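Local coordinates for group B streptococcal R4 surface protein (Streptococcus agalactiae, PDB 6S5Y) that is displayed on the bacterial cell wall and probably forms a stalk of tandem immunoglobulin-like Rib domains implicated in infection, at residues A[82-87]-A[146-151]. Numbering follows the deposited sequence.
Sequences PRTDAD and DGSKDT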
ATOM      1  N   PRO A  82       3.709   1.462  -5.108  1.00 88.05           N
ATOM      2  CA  PRO A  82       3.092   1.529  -6.452  1.00 89.07           C
ATOM      3  C   PRO A  82       2.437   0.197  -6.890  1.00 94.13           C
ATOM      4  O   PRO A  82       1.443   0.203  -7.619  1.00 94.74           O
ATOM      5  CB  PRO A  82       4.256   1.932  -7.361  1.00 91.00           C
ATOM      6  CG  PRO A  82       5.472   1.458  -6.662  1.00 94.97           C
ATOM      7  CD  PRO A  82       5.185   1.491  -5.188  1.00 89.85           C
ATOM      8  N   ARG A  83       2.944  -0.941  -6.367  1.00 89.88           N
ATOM      9  CA  ARG A  83       2.407  -2.274  -6.645  1.00 89.37           C
ATOM     10  C   ARG A  83       1.247  -2.609  -5.691  1.00 91.67           C
ATOM     11  O   ARG A  83       1.413  -2.538  -4.473  1.00 89.87           O
ATOM     12  CB  ARG A  83       3.516  -3.341  -6.579  1.00 90.32           C
ATOM     13  CG  ARG A  83       4.833  -2.920  -7.261  1.00100.58           C
ATOM     14  CD  ARG A  83       5.736  -4.081  -7.651  1.00104.38           C
ATOM     15  NE  ARG A  83       5.938  -5.037  -6.558  1.00102.98           N
ATOM     16  CZ  ARG A  83       5.564  -6.311  -6.601  1.00105.67           C
ATOM     17  NH1 ARG A  83       5.000  -6.810  -7.696  1.00 92.98           N
ATOM     18  NH2 ARG A  83       5.774  -7.104  -5.559  1.00 81.66           N
ATOM     19  N   THR A  84       0.071  -2.971  -6.263  1.00 88.49           N
ATOM     20  CA  THR A  84      -1.184  -3.304  -5.559  1.00 87.58           C
ATOM     21  C   THR A  84      -1.077  -4.697  -4.918  1.00 89.46           C
ATOM     22  O   THR A  84      -0.129  -5.422  -5.226  1.00 90.04           O
ATOM     23  CB  THR A  84      -2.393  -3.241  -6.541  1.00 96.48           C
ATOM     24  OG1 THR A  84      -2.321  -4.326  -7.469  1.00 99.01           O
ATOM     25  CG2 THR A  84      -2.501  -1.926  -7.296  1.00 94.59           C
ATOM     26  N   ASP A  85      -2.047  -5.094  -4.062  1.00 83.65           N
ATOM     27  CA  ASP A  85      -2.028  -6.431  -3.455  1.00 82.98           C
ATOM     28  C   ASP A  85      -2.188  -7.534  -4.510  1.00 86.25           C
ATOM     29  O   ASP A  85      -1.615  -8.614  -4.351  1.00 84.40           O
ATOM     30  CB  ASP A  85      -3.080  -6.569  -2.349  1.00 84.45           C
ATOM     31  CG  ASP A  85      -2.792  -5.809  -1.061  1.00 90.74           C
ATOM     32  OD1 ASP A  85      -1.604  -5.577  -0.759  1.00 91.27           O
ATOM     33  OD2 ASP A  85      -3.752  -5.477  -0.341  1.00 94.01           O
ATOM     34  N   ALA A  86      -2.924  -7.229  -5.610  1.00 83.67           N
ATOM     35  CA  ALA A  86      -3.138  -8.124  -6.744  1.00 83.49           C
ATOM     36  C   ALA A  86      -1.811  -8.347  -7.501  1.00 89.63           C
ATOM     37  O   ALA A  86      -1.633  -9.401  -8.102  1.00 90.51           O
ATOM     38  CB  ALA A  86      -4.214  -7.568  -7.668  1.00 83.83           C
ATOM     39  N   ASP A  87      -0.872  -7.373  -7.442  1.00 87.24           N
ATOM     40  CA  ASP A  87       0.471  -7.459  -8.053  1.00 87.13           C
ATOM     41  C   ASP A  87       1.397  -8.222  -7.112  1.00 90.14           C
ATOM     42  O   ASP A  87       2.311  -8.914  -7.560  1.00 88.81           O
ATOM     43  CB  ASP A  87       1.083  -6.058  -8.252  1.00 88.93           C
ATOM     44  CG  ASP A  87       0.412  -5.171  -9.275  1.00102.77           C
ATOM     45  OD1 ASP A  87       0.381  -5.553 -10.466  1.00103.98           O
ATOM     46  OD2 ASP A  87      -0.034  -4.067  -8.896  1.00111.01           O
ATOM     47  N   ASP A 146      -6.595  -3.880  -0.079  1.00 81.63           N
ATOM     48  CA  ASP A 146      -6.329  -2.579  -0.708  1.00 82.01           C
ATOM     49  C   ASP A 146      -7.386  -2.220  -1.792  1.00 86.78           C
ATOM     50  O   ASP A 146      -7.261  -1.194  -2.458  1.00 87.02           O
ATOM     51  CB  ASP A 146      -4.901  -2.531  -1.303  1.00 83.90           C
ATOM     52  CG  ASP A 146      -4.699  -3.351  -2.571  1.00 91.47           C
ATOM     53  OD1 ASP A 146      -5.425  -4.347  -2.755  1.00 92.44           O
ATOM     54  OD2 ASP A 146      -3.805  -3.002  -3.368  1.00 95.28           O
ATOM     55  N   GLY A 147      -8.380  -3.081  -1.978  1.00 84.01           N
ATOM     56  CA  GLY A 147      -9.429  -2.878  -2.970  1.00 83.76           C
ATOM     57  C   GLY A 147      -9.209  -3.598  -4.291  1.00 85.92           C
ATOM     58  O   GLY A 147     -10.184  -3.875  -5.001  1.00 86.84           O
ATOM     59  N   SER A 148      -7.928  -3.908  -4.630  1.00 79.46           N
ATOM     60  CA  SER A 148      -7.551  -4.599  -5.869  1.00 78.79           C
ATOM     61  C   SER A 148      -8.125  -6.024  -5.942  1.00 83.14           C
ATOM     62  O   SER A 148      -8.449  -6.623  -4.906  1.00 82.90           O
ATOM     63  CB  SER A 148      -6.036  -4.595  -6.083  1.00 80.71           C
ATOM     64  OG  SER A 148      -5.347  -5.461  -5.195  1.00 86.57           O
ATOM     65  N   LYS A 149      -8.297  -6.537  -7.169  1.00 79.32           N
ATOM     66  CA  LYS A 149      -8.865  -7.866  -7.374  1.00 79.31           C
ATOM     67  C   LYS A 149      -8.114  -8.724  -8.365  1.00 82.03           C
ATOM     68  O   LYS A 149      -7.614  -8.240  -9.377  1.00 81.18           O
ATOM     69  CB  LYS A 149     -10.361  -7.794  -7.775  1.00 81.71           C
ATOM     70  CG  LYS A 149     -11.294  -7.347  -6.648  1.00 93.38           C
ATOM     71  CD  LYS A 149     -12.718  -7.122  -7.125  1.00 98.79           C
ATOM     72  CE  LYS A 149     -13.487  -6.282  -6.141  1.00105.64           C
ATOM     73  NZ  LYS A 149     -14.953  -6.326  -6.393  1.00108.56           N
ATOM     74  N   ASP A 150      -8.046 -10.005  -8.063  1.00 79.52           N
ATOM     75  CA  ASP A 150      -7.528 -11.018  -8.970  1.00 79.85           C
ATOM     76  C   ASP A 150      -8.716 -11.931  -9.268  1.00 82.33           C
ATOM     77  O   ASP A 150      -9.679 -11.964  -8.494  1.00 80.34           O
ATOM     78  CB  ASP A 150      -6.347 -11.807  -8.364  1.00 82.01           C
ATOM     79  CG  ASP A 150      -4.958 -11.290  -8.721  1.00 88.85           C
ATOM     80  OD1 ASP A 150      -4.720 -10.984  -9.918  1.00 88.30           O
ATOM     81  OD2 ASP A 150      -4.102 -11.226  -7.813  1.00 93.23           O
ATOM     82  N   THR A 151      -8.672 -12.623 -10.407  1.00 80.85           N
ATOM     83  CA  THR A 151      -9.708 -13.574 -10.816  1.00 81.16           C
ATOM     84  C   THR A 151      -9.043 -14.892 -11.180  1.00 84.61           C
ATOM     85  O   THR A 151      -8.133 -14.915 -12.010  1.00 84.07           O
ATOM     86  CB  THR A 151     -10.594 -12.976 -11.907  1.00 92.83           C
ATOM     87  OG1 THR A 151     -11.155 -11.757 -11.418  1.00 95.62           O
ATOM     88  CG2 THR A 151     -11.703 -13.910 -12.325  1.00 91.13           C
TER
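Ala86, Asp146 and Ser148 carry this contact, in which the short, loosely bonded helical turn opening the second Rib domain, an immunoglobulin-like fold, docks on the turn between strands 134-143 and 149-159. A capping box of Thr84 and Asp87 starts the helix, and the N-H groups of Asp85 and Ala86 are spent on the turn. Asp85 N donates to Asp146 OD2 at 2.8 Å, nearly straight at 165° but arriving from above the carboxylate plane. One residue on, Ala86 N reaches Ser148 OG at 3.0 Å along a more bent path. Ser148 OG in turn donates to the syn lone pair of Asp146 OD1 at 2.7 Å, while Ser148 N closes an Asx turn on the same oxygen. With chi1 at 73°, the Asp146 carboxylate turns back over its own turn, OD1 meeting Ser148 and OD2 facing Asp85 N. The Asp85 and Asp146 side chains run alongside with opposite headings, carboxylate planes 39° apart. Asp85 OD2 and Asp146 OD1, both acceptors, lie 3.1 Å apart; Asp146 N gives Asp85 OD2 a weak bond (3.3 Å), and the pKa of Asp85 may be raised. Asp150 OD2, hydrogen-bonded to the Tyr144 hydroxyl, approaches Ala86 O to 3.1 Å without bonding. The Ala86 methyl packs on the serine, CB to Ser148 OG 3.4 Å.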